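Local structure of cytochrome P450 monooxygenase (Rhodococcus sp. ECU0066, 6KBH) at residues T104-S107 / D108-A112; T340-G344 / V345-A349; V640-L644 / P645-A649; V703-D707 / S708-V712. The protein probably catalyses oxygen insertion as a self-sufficient monooxygenase, carrying heme, FMN and a [2Fe-2S] cluster on one chain. One frame throughout, in Å; residues are numbered along the deposited sequence.

Contact 1: T104-S107 / D108-A112; sequences TPTS and DEANA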
ATOM      1  N   THR A 104      21.240  12.642  25.114  1.00 76.45           N
ATOM      2  CA  THR A 104      21.851  13.353  26.228  1.00 78.69           C
ATOM      3  C   THR A 104      20.814  14.243  26.907  1.00 86.70           C
ATOM      4  O   THR A 104      20.021  14.907  26.225  1.00 81.92           O
ATOM      5  CB  THR A 104      23.025  14.202  25.755  1.00 82.53           C
ATOM      6  OG1 THR A 104      22.574  15.129  24.763  1.00 75.48           O
ATOM      7  CG2 THR A 104      24.118  13.316  25.158  1.00 81.29           C
ATOM      8  N   PRO A 105      20.793  14.264  28.238  1.00 88.77           N
ATOM      9  CA  PRO A 105      19.721  14.965  28.952  1.00 90.31           C
ATOM     10  C   PRO A 105      19.779  16.471  28.743  1.00 81.68           C
ATOM     11  O   PRO A 105      20.824  17.055  28.450  1.00 82.66           O
ATOM     12  CB  PRO A 105      19.970  14.602  30.422  1.00 89.83           C
ATOM     13  CG  PRO A 105      20.866  13.392  30.380  1.00 94.27           C
ATOM     14  CD  PRO A 105      21.708  13.571  29.158  1.00 82.20           C
ATOM     15  N   THR A 106      18.614  17.096  28.900  1.00 86.10           N
ATOM     16  CA  THR A 106      18.500  18.541  28.755  1.00 87.01           C
ATOM     17  C   THR A 106      19.158  19.243  29.938  1.00 85.45           C
ATOM     18  O   THR A 106      18.906  18.898  31.096  1.00 87.39           O
ATOM     19  CB  THR A 106      17.028  18.938  28.647  1.00 87.91           C
ATOM     20  OG1 THR A 106      16.447  18.326  27.486  1.00 82.19           O
ATOM     21  CG2 THR A 106      16.883  20.446  28.547  1.00 84.40           C
ATOM     22  N   SER A 107      20.007  20.225  29.646  1.00 83.01           N
ATOM     23  CA  SER A 107      20.711  20.940  30.699  1.00 88.76           C
ATOM     24  C   SER A 107      19.746  21.806  31.506  1.00 90.33           C
ATOM     25  O   SER A 107      18.632  22.120  31.071  1.00 88.30           O
ATOM     26  CB  SER A 107      21.825  21.807  30.110  1.00 81.02           C
ATOM     27  OG  SER A 107      21.296  22.846  29.305  1.00 78.93           O
ATOM     28  N   ASP A 108      20.190  22.183  32.710  1.00 96.68           N
ATOM     29  CA  ASP A 108      19.400  23.078  33.551  1.00 94.14           C
ATOM     30  C   ASP A 108      19.089  24.379  32.822  1.00 88.51           C
ATOM     31  O   ASP A 108      17.979  24.913  32.927  1.00 82.26           O
ATOM     32  CB  ASP A 108      20.143  23.365  34.854  1.00 82.43           C
ATOM     33  CG  ASP A 108      20.358  22.123  35.691  1.00 94.03           C
ATOM     34  OD1 ASP A 108      19.489  21.226  35.667  1.00 99.51           O
ATOM     35  OD2 ASP A 108      21.401  22.043  36.374  1.00109.35           O
ATOM     36  N   GLU A 109      20.066  24.895  32.073  1.00 90.42           N
ATOM     37  CA  GLU A 109      19.869  26.111  31.291  1.00 86.60           C
ATOM     38  C   GLU A 109      18.710  25.957  30.314  1.00 92.78           C
ATOM     39  O   GLU A 109      17.801  26.795  30.271  1.00 90.94           O
ATOM     40  CB  GLU A 109      21.162  26.446  30.550  1.00 97.07           C
ATOM     41  CG  GLU A 109      21.268  27.866  30.041  1.00105.01           C
ATOM     42  CD  GLU A 109      22.652  28.170  29.496  1.00107.55           C
ATOM     43  OE1 GLU A 109      23.472  27.231  29.403  1.00 97.20           O
ATOM     44  OE2 GLU A 109      22.918  29.343  29.160  1.00109.23           O
ATOM     45  N   ALA A 110      18.719  24.879  29.526  1.00 98.79           N
ATOM     46  CA  ALA A 110      17.707  24.714  28.487  1.00 85.97           C
ATOM     47  C   ALA A 110      16.333  24.407  29.070  1.00 84.97           C
ATOM     48  O   ALA A 110      15.317  24.778  28.473  1.00 86.52           O
ATOM     49  CB  ALA A 110      18.132  23.617  27.511  1.00 93.50           C
ATOM     50  N   ASN A 111      16.274  23.729  30.218  1.00 89.59           N
ATOM     51  CA  ASN A 111      14.988  23.538  30.883  1.00 82.44           C
ATOM     52  C   ASN A 111      14.436  24.861  31.390  1.00 93.57           C
ATOM     53  O   ASN A 111      13.226  25.108  31.314  1.00 94.85           O
ATOM     54  CB  ASN A 111      15.124  22.542  32.034  1.00 88.39           C
ATOM     55  CG  ASN A 111      14.946  21.107  31.587  1.00 96.13           C
ATOM     56  OD1 ASN A 111      14.193  20.824  30.654  1.00 92.02           O
ATOM     57  ND2 ASN A 111      15.635  20.190  32.256  1.00 94.46           N
ATOM     58  N   ALA A 112      15.309  25.723  31.919  1.00100.14           N
ATOM     59  CA  ALA A 112      14.878  27.048  32.349  1.00 96.56           C
ATOM     60  C   ALA A 112      14.287  27.835  31.187  1.00 86.96           C
ATOM     61  O   ALA A 112      13.281  28.536  31.350  1.00 93.33           O
ATOM     62  CB  ALA A 112      16.050  27.803  32.974  1.00 82.00           C
TER

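Contact 2: T340-G344 / V345-A349; sequences TTING and VEVPA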
ATOM      1  N   THR A 340      12.805 -10.449  29.915  1.00 83.30           N
ATOM      2  CA  THR A 340      12.480 -11.269  28.759  1.00 78.78           C
ATOM      3  C   THR A 340      13.765 -11.845  28.179  1.00 84.91           C
ATOM      4  O   THR A 340      14.874 -11.518  28.609  1.00 84.87           O
ATOM      5  CB  THR A 340      11.735 -10.456  27.688  1.00 80.80           C
ATOM      6  OG1 THR A 340      10.858  -9.523  28.326  1.00 91.54           O
ATOM      7  CG2 THR A 340      10.907 -11.365  26.778  1.00 76.02           C
ATOM      8  N   THR A 341      13.598 -12.732  27.206  1.00 75.24           N
ATOM      9  CA  THR A 341      14.674 -13.150  26.325  1.00 84.09           C
ATOM     10  C   THR A 341      14.290 -12.768  24.903  1.00 79.23           C
ATOM     11  O   THR A 341      13.140 -12.949  24.493  1.00 87.16           O
ATOM     12  CB  THR A 341      14.934 -14.656  26.417  1.00 82.95           C
ATOM     13  OG1 THR A 341      14.011 -15.357  25.576  1.00 99.22           O
ATOM     14  CG2 THR A 341      14.769 -15.137  27.849  1.00 85.53           C
ATOM     15  N   ILE A 342      15.245 -12.215  24.160  1.00 79.48           N
ATOM     16  CA  ILE A 342      15.032 -11.817  22.776  1.00 78.32           C
ATOM     17  C   ILE A 342      16.039 -12.597  21.943  1.00 78.72           C
ATOM     18  O   ILE A 342      17.240 -12.300  21.970  1.00 79.63           O
ATOM     19  CB  ILE A 342      15.182 -10.305  22.562  1.00 82.78           C
ATOM     20  CG1 ILE A 342      13.949  -9.562  23.063  1.00 85.98           C
ATOM     21  CG2 ILE A 342      15.309  -9.980  21.094  1.00 75.57           C
ATOM     22  CD1 ILE A 342      14.226  -8.121  23.392  1.00 76.13           C
ATOM     23  N   ASN A 343      15.556 -13.614  21.231  1.00 81.00           N
ATOM     24  CA  ASN A 343      16.387 -14.452  20.374  1.00 71.42           C
ATOM     25  C   ASN A 343      17.598 -14.993  21.134  1.00 80.02           C
ATOM     26  O   ASN A 343      18.749 -14.839  20.718  1.00 76.44           O
ATOM     27  CB  ASN A 343      16.810 -13.681  19.121  1.00 75.39           C
ATOM     28  CG  ASN A 343      17.198 -14.596  17.974  1.00 88.02           C
ATOM     29  OD1 ASN A 343      17.466 -15.782  18.168  1.00 86.52           O
ATOM     30  ND2 ASN A 343      17.224 -14.043  16.764  1.00 86.14           N
ATOM     31  N   GLY A 344      17.325 -15.616  22.280  1.00 74.59           N
ATOM     32  CA  GLY A 344      18.342 -16.267  23.071  1.00 73.80           C
ATOM     33  C   GLY A 344      19.068 -15.380  24.063  1.00 84.49           C
ATOM     34  O   GLY A 344      19.624 -15.895  25.040  1.00 75.09           O
ATOM     35  N   VAL A 345      19.086 -14.070  23.844  1.00 81.96           N
ATOM     36  CA  VAL A 345      19.792 -13.146  24.725  1.00 69.65           C
ATOM     37  C   VAL A 345      18.831 -12.657  25.802  1.00 74.94           C
ATOM     38  O   VAL A 345      17.746 -12.151  25.497  1.00 84.68           O
ATOM     39  CB  VAL A 345      20.374 -11.966  23.929  1.00 69.30           C
ATOM     40  CG1 VAL A 345      21.133 -11.022  24.850  1.00 67.41           C
ATOM     41  CG2 VAL A 345      21.268 -12.475  22.806  1.00 59.95           C
ATOM     42  N   GLU A 346      19.229 -12.810  27.061  1.00 78.21           N
ATOM     43  CA  GLU A 346      18.413 -12.326  28.167  1.00 84.88           C
ATOM     44  C   GLU A 346      18.466 -10.805  28.231  1.00 86.33           C
ATOM     45  O   GLU A 346      19.546 -10.208  28.191  1.00 87.92           O
ATOM     46  CB  GLU A 346      18.885 -12.929  29.487  1.00 86.94           C
ATOM     47  CG  GLU A 346      18.936 -14.445  29.498  1.00 92.95           C
ATOM     48  CD  GLU A 346      18.652 -15.020  30.868  1.00106.67           C
ATOM     49  OE1 GLU A 346      18.115 -14.280  31.720  1.00103.51           O
ATOM     50  OE2 GLU A 346      18.970 -16.207  31.094  1.00111.15           O
ATOM     51  N   VAL A 347      17.298 -10.181  28.330  1.00 89.12           N
ATOM     52  CA  VAL A 347      17.165  -8.732  28.377  1.00 84.36           C
ATOM     53  C   VAL A 347      16.397  -8.380  29.646  1.00 80.64           C
ATOM     54  O   VAL A 347      15.303  -8.904  29.857  1.00 88.04           O
ATOM     55  CB  VAL A 347      16.440  -8.168  27.141  1.00 82.28           C
ATOM     56  CG1 VAL A 347      16.456  -6.652  27.159  1.00 81.55           C
ATOM     57  CG2 VAL A 347      17.084  -8.695  25.866  1.00 79.85           C
ATOM     58  N   PRO A 348      16.918  -7.510  30.503  1.00 82.75           N
ATOM     59  CA  PRO A 348      16.262  -7.237  31.783  1.00 81.54           C
ATOM     60  C   PRO A 348      15.212  -6.137  31.692  1.00 77.81           C
ATOM     61  O   PRO A 348      15.148  -5.367  30.732  1.00 76.65           O
ATOM     62  CB  PRO A 348      17.432  -6.794  32.671  1.00 74.37           C
ATOM     63  CG  PRO A 348      18.350  -6.110  31.719  1.00 73.84           C
ATOM     64  CD  PRO A 348      18.224  -6.835  30.399  1.00 74.27           C
ATOM     65  N   ALA A 349      14.380  -6.082  32.729  1.00 77.67           N
ATOM     66  CA  ALA A 349      13.407  -5.008  32.846  1.00 76.71           C
ATOM     67  C   ALA A 349      14.122  -3.679  33.044  1.00 83.56           C
ATOM     68  O   ALA A 349      15.084  -3.579  33.810  1.00 86.89           O
ATOM     69  CB  ALA A 349      12.454  -5.274  34.009  1.00 80.26           C
TER

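Contact 3: V640-L644 / P645-A649; sequences VRMDL and PSLFA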
ATOM      1  N   VAL A 640     -34.706 -19.288 -32.376  1.00132.55           N
ATOM      2  CA  VAL A 640     -34.329 -20.649 -32.052  1.00134.65           C
ATOM      3  C   VAL A 640     -33.654 -20.501 -30.704  1.00129.55           C
ATOM      4  O   VAL A 640     -32.628 -19.820 -30.576  1.00132.12           O
ATOM      5  CB  VAL A 640     -33.429 -21.298 -33.126  1.00126.92           C
ATOM      6  CG1 VAL A 640     -32.298 -20.366 -33.567  1.00126.08           C
ATOM      7  CG2 VAL A 640     -32.889 -22.643 -32.648  1.00122.45           C
ATOM      8  N   ARG A 641     -34.224 -21.120 -29.690  1.00129.57           N
ATOM      9  CA  ARG A 641     -33.811 -20.832 -28.335  1.00129.24           C
ATOM     10  C   ARG A 641     -33.295 -22.092 -27.672  1.00130.28           C
ATOM     11  O   ARG A 641     -33.736 -23.212 -27.964  1.00131.07           O
ATOM     12  CB  ARG A 641     -34.963 -20.226 -27.523  1.00124.95           C
ATOM     13  CG  ARG A 641     -35.307 -18.796 -27.936  1.00130.56           C
ATOM     14  CD  ARG A 641     -36.785 -18.486 -27.717  1.00141.29           C
ATOM     15  NE  ARG A 641     -37.600 -18.862 -28.872  1.00136.02           N
ATOM     16  CZ  ARG A 641     -37.639 -18.183 -30.015  1.00134.57           C
ATOM     17  NH1 ARG A 641     -36.921 -17.079 -30.155  1.00135.82           N
ATOM     18  NH2 ARG A 641     -38.407 -18.603 -31.013  1.00135.78           N
ATOM     19  N   MET A 642     -32.359 -21.877 -26.764  1.00129.69           N
ATOM     20  CA  MET A 642     -31.768 -22.947 -25.986  1.00133.03           C
ATOM     21  C   MET A 642     -32.645 -23.308 -24.803  1.00133.39           C
ATOM     22  O   MET A 642     -32.647 -22.620 -23.773  1.00127.71           O
ATOM     23  CB  MET A 642     -30.390 -22.529 -25.524  1.00134.28           C
ATOM     24  CG  MET A 642     -29.499 -22.792 -26.616  1.00133.92           C
ATOM     25  SD  MET A 642     -29.832 -24.522 -26.865  1.00151.63           S
ATOM     26  CE  MET A 642     -28.494 -25.066 -25.898  1.00125.71           C
ATOM     27  N   ASP A 643     -33.310 -24.433 -24.909  1.00135.97           N
ATOM     28  CA  ASP A 643     -34.101 -24.938 -23.801  1.00134.49           C
ATOM     29  C   ASP A 643     -33.235 -25.922 -23.026  1.00129.52           C
ATOM     30  O   ASP A 643     -33.085 -27.084 -23.413  1.00125.80           O
ATOM     31  CB  ASP A 643     -35.392 -25.554 -24.315  1.00132.46           C
ATOM     32  CG  ASP A 643     -36.282 -24.526 -24.989  1.00142.51           C
ATOM     33  OD1 ASP A 643     -35.868 -23.348 -25.081  1.00136.95           O
ATOM     34  OD2 ASP A 643     -37.393 -24.895 -25.421  1.00143.85           O
ATOM     35  N   LEU A 644     -32.668 -25.435 -21.926  1.00133.43           N
ATOM     36  CA  LEU A 644     -31.868 -26.284 -21.049  1.00131.60           C
ATOM     37  C   LEU A 644     -32.617 -27.496 -20.505  1.00130.12           C
ATOM     38  O   LEU A 644     -31.977 -28.553 -20.360  1.00127.50           O
ATOM     39  CB  LEU A 644     -31.310 -25.436 -19.901  1.00123.86           C
ATOM     40  CG  LEU A 644     -30.472 -24.250 -20.384  1.00115.09           C
ATOM     41  CD1 LEU A 644     -30.408 -23.149 -19.340  1.00116.54           C
ATOM     42  CD2 LEU A 644     -29.078 -24.709 -20.770  1.00124.70           C
ATOM     43  N   PRO A 645     -33.916 -27.428 -20.161  1.00126.12           N
ATOM     44  CA  PRO A 645     -34.593 -28.638 -19.655  1.00122.83           C
ATOM     45  C   PRO A 645     -34.383 -29.871 -20.519  1.00130.33           C
ATOM     46  O   PRO A 645     -34.097 -30.953 -19.990  1.00132.09           O
ATOM     47  CB  PRO A 645     -36.064 -28.209 -19.619  1.00122.81           C
ATOM     48  CG  PRO A 645     -36.011 -26.759 -19.351  1.00119.16           C
ATOM     49  CD  PRO A 645     -34.809 -26.253 -20.095  1.00125.97           C
ATOM     50  N   SER A 646     -34.505 -29.733 -21.841  1.00132.07           N
ATOM     51  CA  SER A 646     -34.284 -30.869 -22.730  1.00128.38           C
ATOM     52  C   SER A 646     -32.847 -31.370 -22.644  1.00131.75           C
ATOM     53  O   SER A 646     -32.604 -32.572 -22.476  1.00128.80           O
ATOM     54  CB  SER A 646     -34.627 -30.479 -24.168  1.00115.99           C
ATOM     55  OG  SER A 646     -35.761 -29.632 -24.208  1.00123.95           O
ATOM     56  N   LEU A 647     -31.879 -30.454 -22.755  1.00126.57           N
ATOM     57  CA  LEU A 647     -30.474 -30.844 -22.863  1.00126.92           C
ATOM     58  C   LEU A 647     -30.018 -31.654 -21.660  1.00131.26           C
ATOM     59  O   LEU A 647     -29.357 -32.689 -21.806  1.00132.49           O
ATOM     60  CB  LEU A 647     -29.601 -29.601 -23.011  1.00126.51           C
ATOM     61  CG  LEU A 647     -29.306 -29.010 -24.380  1.00124.76           C
ATOM     62  CD1 LEU A 647     -28.508 -27.778 -24.130  1.00120.46           C
ATOM     63  CD2 LEU A 647     -28.515 -29.984 -25.218  1.00121.01           C
ATOM     64  N   PHE A 648     -30.353 -31.186 -20.459  1.00133.94           N
ATOM     65  CA  PHE A 648     -29.933 -31.799 -19.205  1.00131.07           C
ATOM     66  C   PHE A 648     -31.062 -32.607 -18.577  1.00131.29           C
ATOM     67  O   PHE A 648     -31.184 -32.683 -17.345  1.00127.62           O
ATOM     68  CB  PHE A 648     -29.397 -30.721 -18.256  1.00126.69           C
ATOM     69  CG  PHE A 648     -28.416 -29.783 -18.922  1.00125.51           C
ATOM     70  CD1 PHE A 648     -28.850 -28.795 -19.794  1.00128.49           C
ATOM     71  CD2 PHE A 648     -27.054 -29.893 -18.682  1.00127.33           C
ATOM     72  CE1 PHE A 648     -27.952 -27.948 -20.423  1.00128.15           C
ATOM     73  CE2 PHE A 648     -26.146 -29.042 -19.303  1.00123.63           C
ATOM     74  CZ  PHE A 648     -26.597 -28.068 -20.172  1.00125.92           C
ATOM     75  N   ALA A 649     -31.878 -33.229 -19.436  1.00132.91           N
ATOM     76  CA  ALA A 649     -33.015 -34.030 -19.004  1.00131.04           C
ATOM     77  C   ALA A 649     -32.605 -35.071 -17.976  1.00137.94           C
ATOM     78  O   ALA A 649     -33.240 -35.203 -16.924  1.00141.45           O
ATOM     79  CB  ALA A 649     -33.665 -34.696 -20.215  1.00127.97           C
TER

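Contact 4: V703-D707 / S708-V712; sequences VVLKD and SGITV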
ATOM      1  N   VAL A 703     -12.608  -8.564  15.000  1.00104.04           N
ATOM      2  CA  VAL A 703     -11.573  -9.221  14.213  1.00100.34           C
ATOM      3  C   VAL A 703     -10.216  -8.779  14.751  1.00100.51           C
ATOM      4  O   VAL A 703      -9.946  -7.578  14.863  1.00101.63           O
ATOM      5  CB  VAL A 703     -11.721  -8.928  12.705  1.00 97.02           C
ATOM      6  CG1 VAL A 703     -11.901  -7.448  12.436  1.00102.12           C
ATOM      7  CG2 VAL A 703     -10.529  -9.463  11.944  1.00104.65           C
ATOM      8  N   VAL A 704      -9.372  -9.749  15.105  1.00 95.65           N
ATOM      9  CA  VAL A 704      -8.052  -9.482  15.669  1.00102.18           C
ATOM     10  C   VAL A 704      -6.993  -9.779  14.625  1.00100.74           C
ATOM     11  O   VAL A 704      -7.073 -10.780  13.901  1.00101.01           O
ATOM     12  CB  VAL A 704      -7.781 -10.291  16.956  1.00102.77           C
ATOM     13  CG1 VAL A 704      -7.473 -11.782  16.635  1.00100.09           C
ATOM     14  CG2 VAL A 704      -6.630  -9.630  17.741  1.00113.55           C
ATOM     15  N   LEU A 705      -5.989  -8.920  14.566  1.00 97.09           N
ATOM     16  CA  LEU A 705      -4.917  -9.036  13.591  1.00 95.71           C
ATOM     17  C   LEU A 705      -3.682  -9.540  14.319  1.00 95.59           C
ATOM     18  O   LEU A 705      -3.035  -8.789  15.056  1.00100.90           O
ATOM     19  CB  LEU A 705      -4.680  -7.693  12.920  1.00 94.24           C
ATOM     20  CG  LEU A 705      -6.030  -7.094  12.553  1.00 89.03           C
ATOM     21  CD1 LEU A 705      -5.869  -5.633  12.421  1.00 73.82           C
ATOM     22  CD2 LEU A 705      -6.578  -7.697  11.269  1.00 82.81           C
ATOM     23  N   LYS A 706      -3.367 -10.818  14.115  1.00 92.72           N
ATOM     24  CA  LYS A 706      -2.335 -11.460  14.919  1.00 96.46           C
ATOM     25  C   LYS A 706      -0.961 -10.871  14.632  1.00 94.87           C
ATOM     26  O   LYS A 706      -0.205 -10.563  15.561  1.00 95.38           O
ATOM     27  CB  LYS A 706      -2.334 -12.968  14.678  1.00 94.64           C
ATOM     28  CG  LYS A 706      -1.278 -13.685  15.509  1.00 97.97           C
ATOM     29  CD  LYS A 706      -1.237 -15.176  15.244  1.00 94.01           C
ATOM     30  CE  LYS A 706      -2.371 -15.892  15.956  1.00 99.82           C
ATOM     31  NZ  LYS A 706      -2.222 -15.835  17.437  1.00 97.44           N
ATOM     32  N   ASP A 707      -0.612 -10.716  13.352  1.00 89.71           N
ATOM     33  CA  ASP A 707       0.698 -10.167  13.017  1.00 89.90           C
ATOM     34  C   ASP A 707       0.852  -8.749  13.552  1.00 99.62           C
ATOM     35  O   ASP A 707       1.905  -8.394  14.093  1.00 93.22           O
ATOM     36  CB  ASP A 707       0.915 -10.186  11.506  1.00 94.24           C
ATOM     37  CG  ASP A 707       0.659 -11.545  10.896  1.00112.07           C
ATOM     38  OD1 ASP A 707       0.628 -12.550  11.640  1.00117.59           O
ATOM     39  OD2 ASP A 707       0.492 -11.604   9.661  1.00107.78           O
ATOM     40  N   SER A 708      -0.194  -7.929  13.419  1.00 95.17           N
ATOM     41  CA  SER A 708      -0.130  -6.555  13.901  1.00 91.17           C
ATOM     42  C   SER A 708      -0.310  -6.466  15.411  1.00 93.27           C
ATOM     43  O   SER A 708       0.209  -5.536  16.037  1.00 94.65           O
ATOM     44  CB  SER A 708      -1.188  -5.701  13.200  1.00 91.66           C
ATOM     45  OG  SER A 708      -0.929  -5.606  11.810  1.00 96.99           O
ATOM     46  N   GLY A 709      -1.034  -7.407  16.011  1.00 93.66           N
ATOM     47  CA  GLY A 709      -1.247  -7.377  17.444  1.00 93.36           C
ATOM     48  C   GLY A 709      -2.308  -6.407  17.909  1.00 96.34           C
ATOM     49  O   GLY A 709      -2.198  -5.866  19.015  1.00 86.72           O
ATOM     50  N   ILE A 710      -3.332  -6.164  17.087  1.00101.74           N
ATOM     51  CA  ILE A 710      -4.461  -5.315  17.439  1.00 95.51           C
ATOM     52  C   ILE A 710      -5.759  -6.031  17.072  1.00101.52           C
ATOM     53  O   ILE A 710      -5.783  -6.928  16.227  1.00105.82           O
ATOM     54  CB  ILE A 710      -4.390  -3.928  16.744  1.00 91.76           C
ATOM     55  CG1 ILE A 710      -4.827  -4.051  15.293  1.00 98.07           C
ATOM     56  CG2 ILE A 710      -2.975  -3.358  16.783  1.00 81.71           C
ATOM     57  CD1 ILE A 710      -5.345  -2.776  14.688  1.00 99.59           C
ATOM     58  N   THR A 711      -6.843  -5.638  17.753  1.00102.06           N
ATOM     59  CA  THR A 711      -8.210  -6.064  17.441  1.00 96.51           C
ATOM     60  C   THR A 711      -8.973  -4.881  16.873  1.00 98.18           C
ATOM     61  O   THR A 711      -9.110  -3.851  17.537  1.00 97.09           O
ATOM     62  CB  THR A 711      -8.964  -6.575  18.680  1.00 98.70           C
ATOM     63  OG1 THR A 711      -8.082  -7.257  19.575  1.00104.99           O
ATOM     64  CG2 THR A 711     -10.068  -7.544  18.286  1.00104.28           C
ATOM     65  N   VAL A 712      -9.505  -5.038  15.673  1.00101.82           N
ATOM     66  CA  VAL A 712     -10.347  -4.027  15.037  1.00101.50           C
ATOM     67  C   VAL A 712     -11.800  -4.460  15.188  1.00100.22           C
ATOM     68  O   VAL A 712     -12.121  -5.626  14.922  1.00 94.28           O
ATOM     69  CB  VAL A 712      -9.992  -3.815  13.547  1.00 97.43           C
ATOM     70  CG1 VAL A 712     -11.083  -3.040  12.844  1.00 97.36           C
ATOM     71  CG2 VAL A 712      -8.673  -3.071  13.440  1.00 96.48           C
TER

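Contact 1: T104-S107 / D108-A112
Asn111 N gives its hydrogen to Ser107 O over 3.0 Å, with an N-H...O angle of 162°. This is the first i-to-i+4 bond of helix 108-116, and Ser107 sits at its N-cap. The serine side chain takes part as well. OG stands between the backbone N and the carbonyl carbon (chi1 66°), which swings it back over the first turn. There it accepts from Ala110 N at 3.3 Å. Two atoms of one residue thus occupy two amides at the helix start. With an alanine here, Ala110 N would probably lose its capping acceptor and the first turn would be held less firmly. The loop before the helix is tied down separately. Gln222 of helix 219-242 bonds through OE1 to Ser107 N and through NE2 to Pro105 O. Ala110 CB packs on that same helix, against Gln222 and Val223. Glu109 leads its carboxylate away from the loop. Thr106 lies across the cap. With CG2 anti to the backbone N, the methyl of Thr106 is carried to the helix, 3.6 Å from Ala110 CB. The same Thr106 CG2 meets the amide of Asn111 obliquely, with Asn111 OD1 3.4 Å away.

Contact 2: T340-G344 / V345-A349
Ile342 and Val347 meet diagonally across two short strands, their side chains set at a slant to each other. The contact is made by Ile342 CD1 and Val347 CG2, 3.8 Å apart. Val347 CG2 is the branch anti to the carbonyl carbon and beside its own backbone N. That position directs it to the isoleucine. Val345 and Thr340 point to the same face. The hydroxyl of Thr340 bonds to Ala338 O. Thr341 and Glu346 stand on the other face, more open to solvent. The two strands form a tight antiparallel beta hairpin, closed by a type I' turn from Ile342 to Val345. Thr340 and Val347 make a hydrogen-bonded pair, with Thr340 N to Val347 O at 2.9 Å and Val347 N to Thr340 O at 2.8 Å. Ile342 N to Val345 O is also 2.8 Å. The return bond, Val345 N to Ile342 O, is longer at 3.2 Å, and its donor stands well above the carbonyl plane. Gly344 has a positive phi of 87°, where a CB would press on Asn343 O. Asn343 ND2 bonds to Asp83 OD2. Ile342 and Val345 rest on Val67 of strand 67-69, and Val345 also touches Trp76.

Contact 3: V640-L644 / P645-A649
The Phe648 ring turns its edge to Leu644, whose carbonyl O lies in the ring plane, 3.2 Å from Phe648 CD1. The next ring atom, Phe648 CE1, meets the methyl Leu644 CD2 at 3.4 Å. Beyond these segments the ring also touches Leu669 of helix 663-672. This is one short helical turn, 644-647, on the connection between strands 631-635 and 655-661 of a five-stranded parallel sheet. Leu644 and Phe648 lie side by side and point the same way. Both have CG anti to the carbonyl carbon, chi1 being -57° for Leu644 and -48° for Phe648. Leu644 packs on Leu669 and Ala672, so the pair joins the turn to helix 663-672. The backbone bond behind the pair is nearly straight, Phe648 N to Leu644 O at 3.1 Å. Phe648 then leaves helical geometry. At the other end, Asp643 holds the N-cap position, but its carboxylate makes no capping bond. Its carbonyl O receives a weak bond from Ser646 N at 3.4 Å. Pro645 has no N-H to satisfy, which suits the first turn of a helix. Met642 and Leu647 both reach His608 of strand 605-611. They cross at about a right angle. The bent chain of Met642 brings its methyl, CE, against Leu647 CD1.

Contact 4: V703-D707 / S708-V712
Val703 and Val712 pair at one end of an antiparallel beta hairpin in the 2Fe-2S ferredoxin-type domain, whose strand segments run at 150° to each other. Val712 N bonds to Val703 O at 2.7 Å and Val703 N to Val712 O at 3.0 Å. Further along, Leu705 N bonds to Ile710 O at 2.6 Å. Leu705 O then takes two amides, Gly709 N at 2.6 Å and Ile710 N in a weak bond. Gly709 and Ile710 both face Leu705, a G1 beta bulge. Leu705 and Ile710 lie side by side and point the same way, with Leu705 CD1 3.4 Å from Ile710 CG1. Leu705 CD1 also touches Val712 CG2. Leu724 and Ala723 of helix 720-726 pack on this face. On the other face Val704 and Thr711 cross. Thr711 OG1 lies 3.3 Å from Val704 CG2. Thr711 CG2, anti to its own N, reaches over to Val703 O. A glycine in place of Thr711 would probably remove both contacts and open a gap on that face. The turn makes polar bonds: Ser708 OG to the terminal Leu786 OXT, and the backbone Asp707 O to Arg89 NH1. The Asp707 side chain touches Tyr388. These contacts are consistent with a junction between this domain and the P450 part.

The four contacts follow one another along the chain, and none touches another. Contact 4 lies near the heme. The side chain of Ile710 is about 10 Å from the heme, and that of Asp707 about 3 Å from that of Tyr388, which binds it. Here the 2Fe-2S domain touches the heme domain. Contact 2, a hairpin in the P450 part, has its centre 24 Å from that of contact 4. Its Ile342 side chain is about 8 Å from that of heme-binding Arg334. Contacts 1 and 3 lie away from the annotated sites. Their centres are 89 Å apart, on opposite sides of the chain's centre, one beside helix 219-242, the other in the reductase part.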